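Local coordinates for protein importin subunit beta-1 (Saccharomyces cerevisiae, PDB 5OWU) that carries proteins into the nucleus as the importin beta partner of importin alpha, which recognises the classical nuclear localization signal of the cargo, at residues L63-K66 / N67-S71; E592-A595 / D596-G600; F317-S320 / S321-D324; G707-A710 / S711-A715. All coordinates share one frame; numbering follows the deposited sequence. Where two conformers were deposited one is given.

Contact 1. Residues L63-K66 / N67-S71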
ATOM      1  N   LEU A  63       2.807 -27.842  12.181  1.00 23.35           N
ATOM      2  CA  LEU A  63       2.428 -26.704  11.348  1.00 24.94           C
ATOM      3  C   LEU A  63       1.224 -27.027  10.463  1.00 26.22           C
ATOM      4  O   LEU A  63       0.390 -26.150  10.203  1.00 29.30           O
ATOM      5  CB  LEU A  63       3.622 -26.250  10.505  1.00 33.44           C
ATOM      6  CG  LEU A  63       4.857 -25.778  11.290  1.00 37.89           C
ATOM      7  CD1 LEU A  63       5.987 -25.343  10.346  1.00 38.14           C
ATOM      8  CD2 LEU A  63       4.500 -24.647  12.257  1.00 48.32           C
ATOM      9  N   THR A  64       1.116 -28.268   9.983  1.00 30.28           N
ATOM     10  CA  THR A  64      -0.044 -28.649   9.181  1.00 31.82           C
ATOM     11  C   THR A  64      -1.313 -28.611  10.025  1.00 31.80           C
ATOM     12  O   THR A  64      -2.341 -28.047   9.609  1.00 32.75           O
ATOM     13  CB  THR A  64       0.158 -30.044   8.577  1.00 35.37           C
ATOM     14  OG1 THR A  64       1.382 -30.083   7.834  1.00 35.22           O
ATOM     15  CG2 THR A  64      -0.996 -30.399   7.637  1.00 38.32           C
ATOM     16  N   LEU A  65      -1.255 -29.171  11.235  1.00 26.36           N
ATOM     17  CA  LEU A  65      -2.417 -29.040  12.108  1.00 23.77           C
ATOM     18  C   LEU A  65      -2.734 -27.568  12.380  1.00 25.85           C
ATOM     19  O   LEU A  65      -3.899 -27.154  12.312  1.00 26.51           O
ATOM     20  CB  LEU A  65      -2.191 -29.807  13.403  1.00 21.15           C
ATOM     21  CG  LEU A  65      -3.354 -29.745  14.392  1.00 22.84           C
ATOM     22  CD1 LEU A  65      -4.705 -30.146  13.754  1.00 22.60           C
ATOM     23  CD2 LEU A  65      -3.038 -30.625  15.573  1.00 24.26           C
ATOM     24  N   LYS A  66      -1.708 -26.749  12.646  1.00 27.68           N
ATOM     25  CA  LYS A  66      -1.942 -25.322  12.871  1.00 26.02           C
ATOM     26  C   LYS A  66      -2.679 -24.704  11.699  1.00 30.84           C
ATOM     27  O   LYS A  66      -3.604 -23.904  11.883  1.00 27.53           O
ATOM     28  CB  LYS A  66      -0.620 -24.580  13.094  1.00 25.63           C
ATOM     29  CG  LYS A  66      -0.728 -23.038  13.032  1.00 32.33           C
ATOM     30  CD  LYS A  66       0.618 -22.396  12.860  1.00 49.81           C
ATOM     31  CE  LYS A  66       1.061 -22.433  11.405  1.00 42.90           C
ATOM     32  NZ  LYS A  66       0.700 -21.179  10.675  1.00 42.14           N
ATOM     33  N   ASN A  67      -2.264 -25.043  10.485  1.00 26.58           N
ATOM     34  CA  ASN A  67      -2.900 -24.500   9.297  1.00 32.13           C
ATOM     35  C   ASN A  67      -4.290 -25.070   9.063  1.00 33.44           C
ATOM     36  O   ASN A  67      -5.001 -24.557   8.196  1.00 33.08           O
ATOM     37  CB  ASN A  67      -2.021 -24.751   8.076  1.00 39.37           C
ATOM     38  CG  ASN A  67      -0.803 -23.843   8.044  1.00 46.96           C
ATOM     39  OD1 ASN A  67      -0.819 -22.738   8.600  1.00 37.71           O
ATOM     40  ND2 ASN A  67       0.256 -24.305   7.395  1.00 51.52           N
ATOM     41  N   GLU A  68      -4.695 -26.104   9.799  1.00 33.19           N
ATOM     42  CA  GLU A  68      -6.096 -26.522   9.794  1.00 31.80           C
ATOM     43  C   GLU A  68      -6.902 -25.904  10.936  1.00 34.38           C
ATOM     44  O   GLU A  68      -8.065 -26.274  11.136  1.00 29.10           O
ATOM     45  CB  GLU A  68      -6.194 -28.048   9.866  1.00 26.15           C
ATOM     46  CG  GLU A  68      -5.576 -28.770   8.677  1.00 30.52           C
ATOM     47  CD  GLU A  68      -6.231 -28.400   7.359  1.00 40.65           C
ATOM     48  OE1 GLU A  68      -7.458 -28.183   7.347  1.00 32.73           O
ATOM     49  OE2 GLU A  68      -5.520 -28.311   6.338  1.00 46.11           O
ATOM     50  N   LEU A  69      -6.316 -24.978  11.686  1.00 31.90           N
ATOM     51  CA  LEU A  69      -6.965 -24.392  12.850  1.00 28.28           C
ATOM     52  C   LEU A  69      -7.118 -22.882  12.765  1.00 33.86           C
ATOM     53  O   LEU A  69      -8.066 -22.338  13.338  1.00 33.91           O
ATOM     54  CB  LEU A  69      -6.180 -24.745  14.125  1.00 28.49           C
ATOM     55  CG  LEU A  69      -6.211 -26.213  14.552  1.00 27.01           C
ATOM     56  CD1 LEU A  69      -5.289 -26.454  15.737  1.00 25.65           C
ATOM     57  CD2 LEU A  69      -7.625 -26.654  14.883  1.00 25.13           C
ATOM     58  N   VAL A  70      -6.226 -22.194  12.057  1.00 38.21           N
ATOM     59  CA  VAL A  70      -6.333 -20.758  11.851  1.00 35.97           C
ATOM     60  C   VAL A  70      -6.090 -20.471  10.380  1.00 40.21           C
ATOM     61  O   VAL A  70      -5.442 -21.241   9.670  1.00 45.24           O
ATOM     62  CB  VAL A  70      -5.346 -19.957  12.726  1.00 29.46           C
ATOM     63  CG1 VAL A  70      -5.752 -20.040  14.189  1.00 50.53           C
ATOM     64  CG2 VAL A  70      -3.917 -20.468  12.525  1.00 40.05           C
ATOM     65  N   SER A  71      -6.633 -19.344   9.929  1.00 48.14           N
ATOM     66  CA  SER A  71      -6.504 -18.915   8.546  1.00 46.43           C
ATOM     67  C   SER A  71      -6.512 -17.396   8.513  1.00 50.08           C
ATOM     68  O   SER A  71      -6.920 -16.737   9.472  1.00 46.21           O
ATOM     69  CB  SER A  71      -7.636 -19.473   7.677  1.00 50.31           C
ATOM     70  OG  SER A  71      -7.570 -18.965   6.359  1.00 56.03           O
TER
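Lys66 bends its side chain across that of Asn67 where helix 55-67, which belongs largely to HEAT repeat 2, gives way to the loop before helix 74-87. The end of an alpha-helix in a solenoid repeat is here a change of bonding partner, residue by residue. Asn67 N still donates four residues back, to Leu63 O at 2.9 Å. Glu68 N turns mainly to a carbonyl three back, Leu65 O at 2.8 Å, and keeps a weak bond to Thr64 O. Lys66 O then accepts twice. Leu69 N, at 2.9 Å from Lys66 O, sits above the carbonyl plane, whereas Val70 N, at 3.1 Å from the same oxygen, meets it almost head-on, and this double grip ties the first residues of the loop to the last turn.

The lysine chain starts with CG anti to its backbone N and then bends twice (chi3 81°, chi4 94°), which carries the ammonium group back to the neighbouring side chain. There Lys66 NZ donates to Asn67 OD1 at 3.0 Å, tilted out of the carbonyl plane of the amide. Lower down, the same chain gives its CG to Val70 CG2 at 4.1 Å. Glu68 directs its carboxylate elsewhere, into a salt bridge with Arg83.

On the buried side Leu65 packs on Phe37 and Ala41 of helix 37-48, while Leu69 reaches Trp84 of helix 74-87 and Ile122 of helix 109-126. The two leucines meet at an oblique angle, with Leu69 CD1 resting 4.0 Å from Leu65 CG.

Contact 2. Residues E592-A595 / D596-G600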
ATOM      1  N   GLU A 592      -2.992   7.798 -38.553  1.00 70.18           N
ATOM      2  CA  GLU A 592      -3.433   7.022 -39.713  1.00 64.79           C
ATOM      3  C   GLU A 592      -2.300   6.664 -40.668  1.00 63.78           C
ATOM      4  O   GLU A 592      -2.115   5.466 -40.947  1.00 59.38           O
ATOM      5  CB  GLU A 592      -4.543   7.800 -40.435  1.00 73.09           C
ATOM      6  CG  GLU A 592      -4.926   7.239 -41.801  1.00 84.25           C
ATOM      7  CD  GLU A 592      -5.341   5.781 -41.740  1.00 89.63           C
ATOM      8  OE1 GLU A 592      -5.695   5.308 -40.640  1.00 93.54           O
ATOM      9  OE2 GLU A 592      -5.309   5.108 -42.794  1.00 94.96           O
ATOM     10  N   PRO A 593      -1.498   7.609 -41.163  1.00 47.96           N
ATOM     11  CA  PRO A 593      -0.517   7.257 -42.206  1.00 52.31           C
ATOM     12  C   PRO A 593       0.455   6.166 -41.796  1.00 53.72           C
ATOM     13  O   PRO A 593       0.942   5.432 -42.663  1.00 59.31           O
ATOM     14  CB  PRO A 593       0.213   8.585 -42.464  1.00 54.35           C
ATOM     15  CG  PRO A 593      -0.689   9.644 -41.924  1.00 65.38           C
ATOM     16  CD  PRO A 593      -1.393   9.022 -40.767  1.00 56.39           C
ATOM     17  N   VAL A 594       0.757   6.037 -40.501  1.00 58.88           N
ATOM     18  CA  VAL A 594       1.752   5.082 -40.027  1.00 54.41           C
ATOM     19  C   VAL A 594       1.119   3.821 -39.447  1.00 46.02           C
ATOM     20  O   VAL A 594       1.846   2.887 -39.060  1.00 43.34           O
ATOM     21  CB  VAL A 594       2.686   5.750 -38.994  1.00 58.02           C
ATOM     22  CG1 VAL A 594       3.452   6.903 -39.638  1.00 52.01           C
ATOM     23  CG2 VAL A 594       1.906   6.257 -37.789  1.00 44.94           C
ATOM     24  N   ALA A 595      -0.216   3.745 -39.424  1.00 42.83           N
ATOM     25  CA  ALA A 595      -0.903   2.640 -38.761  1.00 41.83           C
ATOM     26  C   ALA A 595      -0.366   1.292 -39.225  1.00 39.37           C
ATOM     27  O   ALA A 595       0.086   0.471 -38.415  1.00 40.15           O
ATOM     28  CB  ALA A 595      -2.406   2.739 -39.018  1.00 42.97           C
ATOM     29  N   ASP A 596      -0.393   1.053 -40.537  1.00 37.34           N
ATOM     30  CA  ASP A 596       0.112  -0.203 -41.077  1.00 37.34           C
ATOM     31  C   ASP A 596       1.479  -0.525 -40.497  1.00 47.44           C
ATOM     32  O   ASP A 596       1.678  -1.570 -39.858  1.00 46.83           O
ATOM     33  CB  ASP A 596       0.176  -0.127 -42.605  1.00 50.92           C
ATOM     34  CG  ASP A 596      -1.174  -0.377 -43.265  1.00 58.11           C
ATOM     35  OD1 ASP A 596      -2.131  -0.742 -42.550  1.00 58.36           O
ATOM     36  OD2 ASP A 596      -1.272  -0.224 -44.502  1.00 54.84           O
ATOM     37  N   MET A 597       2.429   0.396 -40.673  1.00 45.84           N
ATOM     38  CA  MET A 597       3.784   0.133 -40.214  1.00 43.90           C
ATOM     39  C   MET A 597       3.770  -0.262 -38.747  1.00 46.51           C
ATOM     40  O   MET A 597       4.351  -1.284 -38.354  1.00 38.87           O
ATOM     41  CB  MET A 597       4.659   1.363 -40.455  1.00 52.17           C
ATOM     42  CG  MET A 597       6.120   1.160 -40.092  1.00 66.74           C
ATOM     43  SD  MET A 597       6.772   2.501 -39.083  1.00 75.13           S
ATOM     44  CE  MET A 597       5.718   2.408 -37.650  1.00 59.82           C
ATOM     45  N   LEU A 598       3.044   0.501 -37.928  1.00 44.35           N
ATOM     46  CA  LEU A 598       3.046   0.227 -36.498  1.00 42.79           C
ATOM     47  C   LEU A 598       2.575  -1.192 -36.227  1.00 40.50           C
ATOM     48  O   LEU A 598       3.240  -1.952 -35.510  1.00 37.94           O
ATOM     49  CB  LEU A 598       2.179   1.250 -35.759  1.00 38.99           C
ATOM     50  CG  LEU A 598       2.812   2.635 -35.590  1.00 42.58           C
ATOM     51  CD1 LEU A 598       1.809   3.619 -35.003  1.00 44.53           C
ATOM     52  CD2 LEU A 598       4.056   2.562 -34.720  1.00 50.06           C
ATOM     53  N   MET A 599       1.453  -1.590 -36.834  1.00 39.75           N
ATOM     54  CA  MET A 599       0.949  -2.932 -36.575  1.00 33.77           C
ATOM     55  C   MET A 599       1.953  -3.971 -37.048  1.00 37.43           C
ATOM     56  O   MET A 599       2.179  -4.983 -36.367  1.00 38.68           O
ATOM     57  CB  MET A 599      -0.416  -3.129 -37.239  1.00 38.41           C
ATOM     58  CG  MET A 599      -1.558  -2.355 -36.558  1.00 41.06           C
ATOM     59  SD  MET A 599      -1.778  -2.737 -34.801  1.00 42.21           S
ATOM     60  CE  MET A 599      -2.085  -4.501 -34.856  1.00 53.55           C
ATOM     61  N   GLY A 600       2.611  -3.710 -38.180  1.00 40.75           N
ATOM     62  CA  GLY A 600       3.667  -4.605 -38.619  1.00 45.12           C
ATOM     63  C   GLY A 600       4.687  -4.846 -37.527  1.00 44.78           C
ATOM     64  O   GLY A 600       5.075  -5.985 -37.251  1.00 43.47           O
TER
HETATM   65  O   HOH W   1       2.256   2.679 -42.214  1.00 47.86           O
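Met597 N, whose residue sets its CB 3.5 Å from Val594 O, donates to a water molecule at 2.8 Å, and that water in turn donates to Pro593 O at 3.1 Å. A helix start poses a general problem, since its first amides lack the usual carbonyl four residues back, and here, in HEAT repeat 14, solvent takes up one of them. Ala595 N is served by Glu592 O, three residues earlier. Direct bonding to a carbonyl four residues back begins with the amide after Met597. Leu598 N donates to Val594 O at 2.9 Å, and Met599 N to Ala595 O at the same 2.9 Å. Both bonds are close to straight, with N-H...O angles of 167° and 169°, and each donor lies nearly in line with its carbonyl.

The side chains follow the same four-residue spacing. Val594 CG2, placed between the backbone N and the carbonyl carbon, touches Leu598 CD1 at 3.8 Å, the two chains crossing at a slant. Leu598 CG comes within 3.6 Å of Val594 O, the acceptor already bonded to the leucine's own amide. The carboxylate of Asp596 is engaged elsewhere, its OD1 held by Lys635 and Tyr636.

Helix 595-607 touches two others: Leu598 packs on Leu580 and Ile584 of helix 563-586, while Ala595 and Met599 lie against Leu629 and Leu625 of helix 615-629.

Contact 3. Residues F317-S320 / S321-D324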
ATOM      1  N   PHE A 317       2.809  17.580  20.029  1.00 35.38           N
ATOM      2  CA  PHE A 317       4.137  17.196  20.507  1.00 34.31           C
ATOM      3  C   PHE A 317       5.234  17.727  19.591  1.00 36.25           C
ATOM      4  O   PHE A 317       6.235  18.287  20.055  1.00 35.25           O
ATOM      5  CB  PHE A 317       4.242  15.670  20.598  1.00 32.46           C
ATOM      6  CG  PHE A 317       3.367  15.049  21.658  1.00 32.15           C
ATOM      7  CD1 PHE A 317       3.321  15.577  22.940  1.00 29.62           C
ATOM      8  CD2 PHE A 317       2.606  13.924  21.372  1.00 33.44           C
ATOM      9  CE1 PHE A 317       2.524  14.999  23.913  1.00 34.94           C
ATOM     10  CE2 PHE A 317       1.803  13.343  22.342  1.00 38.83           C
ATOM     11  CZ  PHE A 317       1.766  13.883  23.616  1.00 42.13           C
ATOM     12  N   ALA A 318       5.082  17.515  18.282  1.00 28.85           N
ATOM     13  CA  ALA A 318       6.118  17.909  17.335  1.00 29.74           C
ATOM     14  C   ALA A 318       6.290  19.422  17.321  1.00 29.40           C
ATOM     15  O   ALA A 318       7.409  19.932  17.441  1.00 32.49           O
ATOM     16  CB  ALA A 318       5.775  17.390  15.939  1.00 32.92           C
ATOM     17  N   LEU A 319       5.181  20.153  17.193  1.00 30.36           N
ATOM     18  CA  LEU A 319       5.247  21.611  17.137  1.00 30.69           C
ATOM     19  C   LEU A 319       6.022  22.171  18.324  1.00 38.34           C
ATOM     20  O   LEU A 319       6.962  22.954  18.155  1.00 37.93           O
ATOM     21  CB  LEU A 319       3.832  22.188  17.092  1.00 35.61           C
ATOM     22  CG  LEU A 319       3.722  23.700  16.897  1.00 45.61           C
ATOM     23  CD1 LEU A 319       4.233  24.090  15.533  1.00 40.18           C
ATOM     24  CD2 LEU A 319       2.290  24.173  17.075  1.00 46.98           C
ATOM     25  N   SER A 320       5.657  21.750  19.538  1.00 43.19           N
ATOM     26  CA  SER A 320       6.288  22.276  20.744  1.00 47.72           C
ATOM     27  C   SER A 320       7.768  21.926  20.818  1.00 43.36           C
ATOM     28  O   SER A 320       8.543  22.662  21.435  1.00 47.84           O
ATOM     29  CB  SER A 320       5.582  21.726  21.982  1.00 52.61           C
ATOM     30  OG  SER A 320       4.190  21.992  21.953  1.00 42.07           O
ATOM     31  N   SER A 321       8.174  20.805  20.227  1.00 32.97           N
ATOM     32  CA  SER A 321       9.523  20.275  20.396  1.00 37.09           C
ATOM     33  C   SER A 321      10.480  20.664  19.274  1.00 38.26           C
ATOM     34  O   SER A 321      11.656  20.287  19.332  1.00 33.03           O
ATOM     35  CB  SER A 321       9.466  18.750  20.489  1.00 48.00           C
ATOM     36  OG  SER A 321       8.511  18.331  21.444  1.00 35.83           O
ATOM     37  N   ILE A 322      10.008  21.391  18.257  1.00 42.62           N
ATOM     38  CA  ILE A 322      10.832  21.679  17.078  1.00 43.15           C
ATOM     39  C   ILE A 322      12.176  22.263  17.482  1.00 44.95           C
ATOM     40  O   ILE A 322      13.229  21.841  16.984  1.00 44.02           O
ATOM     41  CB  ILE A 322      10.085  22.627  16.126  1.00 45.58           C
ATOM     42  CG1 ILE A 322       8.963  21.881  15.418  1.00 53.39           C
ATOM     43  CG2 ILE A 322      11.035  23.224  15.093  1.00 51.92           C
ATOM     44  CD1 ILE A 322       8.056  22.776  14.626  1.00 60.19           C
ATOM     45  N   LYS A 323      12.145  23.265  18.366  1.00 35.73           N
ATOM     46  CA  LYS A 323      13.354  23.941  18.821  1.00 48.20           C
ATOM     47  C   LYS A 323      14.429  22.946  19.242  1.00 40.57           C
ATOM     48  O   LYS A 323      15.617  23.150  18.970  1.00 40.07           O
ATOM     49  CB  LYS A 323      13.020  24.879  19.994  1.00 57.35           C
ATOM     50  CG  LYS A 323      12.128  26.088  19.649  1.00 69.19           C
ATOM     51  CD  LYS A 323      11.688  26.877  20.913  1.00 72.97           C
ATOM     52  CE  LYS A 323      10.581  27.913  20.616  1.00 76.47           C
ATOM     53  NZ  LYS A 323       9.925  28.504  21.843  1.00 84.73           N
ATOM     54  N   ASP A 324      14.035  21.878  19.935  1.00 38.59           N
ATOM     55  CA  ASP A 324      14.984  20.921  20.495  1.00 46.70           C
ATOM     56  C   ASP A 324      15.215  19.683  19.633  1.00 41.80           C
ATOM     57  O   ASP A 324      16.310  19.114  19.681  1.00 50.14           O
ATOM     58  CB  ASP A 324      14.502  20.484  21.882  1.00 50.21           C
ATOM     59  CG  ASP A 324      14.005  21.652  22.716  1.00 59.18           C
ATOM     60  OD1 ASP A 324      14.617  22.734  22.634  1.00 47.10           O
ATOM     61  OD2 ASP A 324      12.994  21.507  23.431  1.00 56.89           O
TER
HETATM   62  O   HOH W   2       9.741  24.203  19.556  1.00 49.21           O
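Ser321 OG donates to Phe317 O at 2.7 Å, the carbonyl one turn back along helix 317-332. Its hydroxyl stands beside the backbone N and anti to the carbonyl carbon (chi1 -50°), a rotation that turns it back along the helix. The backbone amide of Ser321 has less to offer: its bonds to Phe317 O and to Ala318 O are both weak. With an alanine at Ser321, the carbonyl of Phe317 would probably lose its firm partner in this turn and be left with the weak backbone bond.

The acceptors that follow show how a helix stays bonded through a kink. Ile322 N reaches Leu319 O only through a long, weak bond of 3.4 Å. Ser320 O, which would normally take the amide of Asp324, instead accepts from a water at 2.7 Å, and that water in turn accepts from Lys323 N at 2.8 Å. Asp324 N meanwhile bonds three residues back, to Ser321 O at 2.9 Å. Ser320 OG is satisfied by Asn316 O, and at the helix start Phe317 N is held by Glu297.

Beside these polar links, Leu319 CD1 meets Ile322 CD1 at 4.1 Å, while Ile322 also packs on Phe358 of helix 347-362. Phe317 packs on Met263 and Ile293, and makes an edge-to-face contact with an aromatic side chain of another protein chain. The first helix of HEAT repeat 8 is thus kinked, with a water linking Ser320 O and Lys323 N at the kink, and a serine hydroxyl bonds to the carbonyl four residues earlier, a familiar use of serine within helices.

Contact 4. Residues G707-A710 / S711-A715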
ATOM      1  N   GLY A 707     -19.795  -2.604 -18.268  1.00 29.58           N
ATOM      2  CA  GLY A 707     -20.359  -1.271 -18.401  1.00 25.49           C
ATOM      3  C   GLY A 707     -20.035  -0.653 -19.744  1.00 24.61           C
ATOM      4  O   GLY A 707     -20.894  -0.034 -20.380  1.00 28.04           O
ATOM      5  N   ASP A 708     -18.793  -0.819 -20.201  1.00 32.87           N
ATOM      6  CA  ASP A 708     -18.440  -0.327 -21.526  1.00 31.57           C
ATOM      7  C   ASP A 708     -19.329  -0.972 -22.577  1.00 23.68           C
ATOM      8  O   ASP A 708     -19.925  -0.286 -23.419  1.00 25.17           O
ATOM      9  CB  ASP A 708     -16.966  -0.611 -21.821  1.00 31.91           C
ATOM     10  CG  ASP A 708     -16.043   0.095 -20.865  1.00 28.03           C
ATOM     11  OD1 ASP A 708     -16.309   1.268 -20.561  1.00 30.97           O
ATOM     12  OD2 ASP A 708     -15.065  -0.531 -20.420  1.00 33.21           O
ATOM     13  N   ILE A 709     -19.482  -2.295 -22.501  1.00 27.65           N
ATOM     14  CA  ILE A 709     -20.213  -2.993 -23.551  1.00 27.65           C
ATOM     15  C   ILE A 709     -21.665  -2.545 -23.542  1.00 27.69           C
ATOM     16  O   ILE A 709     -22.211  -2.100 -24.561  1.00 27.20           O
ATOM     17  CB  ILE A 709     -20.064  -4.516 -23.383  1.00 26.31           C
ATOM     18  CG1 ILE A 709     -18.601  -4.902 -23.642  1.00 21.18           C
ATOM     19  CG2 ILE A 709     -21.032  -5.262 -24.316  1.00 27.00           C
ATOM     20  CD1 ILE A 709     -18.283  -6.373 -23.487  1.00 25.72           C
ATOM     21  N   ALA A 710     -22.296  -2.605 -22.370  1.00 23.43           N
ATOM     22  CA  ALA A 710     -23.676  -2.153 -22.259  1.00 25.27           C
ATOM     23  C   ALA A 710     -23.821  -0.718 -22.745  1.00 25.11           C
ATOM     24  O   ALA A 710     -24.842  -0.356 -23.341  1.00 24.68           O
ATOM     25  CB  ALA A 710     -24.158  -2.273 -20.813  1.00 22.17           C
ATOM     26  N   SER A 711     -22.813   0.122 -22.502  1.00 29.78           N
ATOM     27  CA  SER A 711     -22.987   1.518 -22.862  1.00 25.17           C
ATOM     28  C   SER A 711     -23.064   1.666 -24.368  1.00 25.43           C
ATOM     29  O   SER A 711     -23.776   2.535 -24.883  1.00 28.27           O
ATOM     30  CB  SER A 711     -21.845   2.373 -22.316  1.00 39.72           C
ATOM     31  OG  SER A 711     -22.093   3.724 -22.636  1.00 46.81           O
ATOM     32  N   ASN A 712     -22.327   0.836 -25.096  1.00 29.26           N
ATOM     33  CA  ASN A 712     -22.256   1.020 -26.533  0.63 32.71           C
ATOM     34  C   ASN A 712     -23.296   0.207 -27.306  1.00 32.99           C
ATOM     35  O   ASN A 712     -23.739   0.656 -28.368  1.00 34.40           O
ATOM     36  CB  ASN A 712     -20.838   0.708 -27.004  0.63 34.90           C
ATOM     37  CG  ASN A 712     -19.833   1.787 -26.553  0.63 34.53           C
ATOM     38  OD1 ASN A 712     -19.805   2.883 -27.107  0.63 37.77           O
ATOM     39  ND2 ASN A 712     -19.027   1.481 -25.534  0.63 31.88           N
ATOM     40  N   ILE A 713     -23.730  -0.957 -26.801  1.00 25.27           N
ATOM     41  CA  ILE A 713     -24.703  -1.771 -27.548  1.00 28.45           C
ATOM     42  C   ILE A 713     -26.138  -1.540 -27.086  1.00 26.24           C
ATOM     43  O   ILE A 713     -27.075  -2.093 -27.690  1.00 30.33           O
ATOM     44  CB  ILE A 713     -24.358  -3.282 -27.490  1.00 27.58           C
ATOM     45  CG1 ILE A 713     -24.626  -3.890 -26.102  1.00 21.81           C
ATOM     46  CG2 ILE A 713     -22.904  -3.506 -27.902  1.00 26.78           C
ATOM     47  CD1 ILE A 713     -24.499  -5.432 -26.082  1.00 29.08           C
ATOM     48  N   GLY A 714     -26.336  -0.749 -26.039  1.00 25.00           N
ATOM     49  CA  GLY A 714     -27.674  -0.337 -25.656  1.00 28.58           C
ATOM     50  C   GLY A 714     -28.594  -1.516 -25.407  1.00 27.86           C
ATOM     51  O   GLY A 714     -28.269  -2.451 -24.665  1.00 24.56           O
ATOM     52  N   ALA A 715     -29.766  -1.469 -26.047  1.00 31.24           N
ATOM     53  CA  ALA A 715     -30.797  -2.486 -25.854  1.00 31.92           C
ATOM     54  C   ALA A 715     -30.320  -3.886 -26.225  1.00 28.22           C
ATOM     55  O   ALA A 715     -30.844  -4.868 -25.682  1.00 28.80           O
ATOM     56  CB  ALA A 715     -32.038  -2.124 -26.668  1.00 30.69           C
TER
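Ile709 and Ile713 lie side by side and point the same way, one turn apart on helix 698-713, with Ile709 CG2 meeting Ile713 CD1 at 3.9 Å. Their rotamers differ. In Ile713 the CG1 branch sits between the backbone N and the carbonyl carbon (chi1 72°), which brings CG1 to 3.4 Å from Ile709 O, in the preceding turn. Both isoleucines share Phe674 as a neighbour, and Ile709 goes on to Met682 and Leu685 of helix 675-689. A glycine in place of Ile713 would probably leave Ile709 CG2 without its apolar mate and open a gap beside Phe674.

This is the last turn of HEAT repeat 16, an example of a helix end in which two successive carbonyls, those of Asp708 and Ile709, can each accept twice. Ile709 O accepts from Ile713 N at 2.9 Å, nearly in line with the carbonyl, and from Asn712 N at 3.0 Å, which stands above its plane. Gly714 leaves the helix with positive phi (56°) while its N still donates to Ala710 O at 3.1 Å.

Asn712 is turned to another side of the helix from the isoleucines. In one of its two conformers, and so only tentatively, ND2 comes back to Asp708 O at 2.9 Å, above the carbonyl plane, joining the residue's own backbone N on that oxygen. In that same conformer ND2 also donates to Asn668 OD1, linking the turn to helix 655-669.

The four contacts lie in or at the end of HEAT repeats 2, 8, 14 and 16 of a single superhelical solenoid, and none touches another. Contacts 2 and 4 are the closest pair, with centres 29 Å apart and nearest atoms about 20 Å apart, on the same side of the chain's centre and both in the C-terminal half of the chain. Contact 3 lies across that centre from both, 62 Å from contact 2 and 58 Å from contact 4 between centres. Contact 1, in the N-terminal region, is 48 Å from contact 3 between centres. Helix ends dominate the set: contacts 1 and 4 close a helix, contacts 2 and 3 open one, and contact 3 also meets an aromatic side chain of another protein chain.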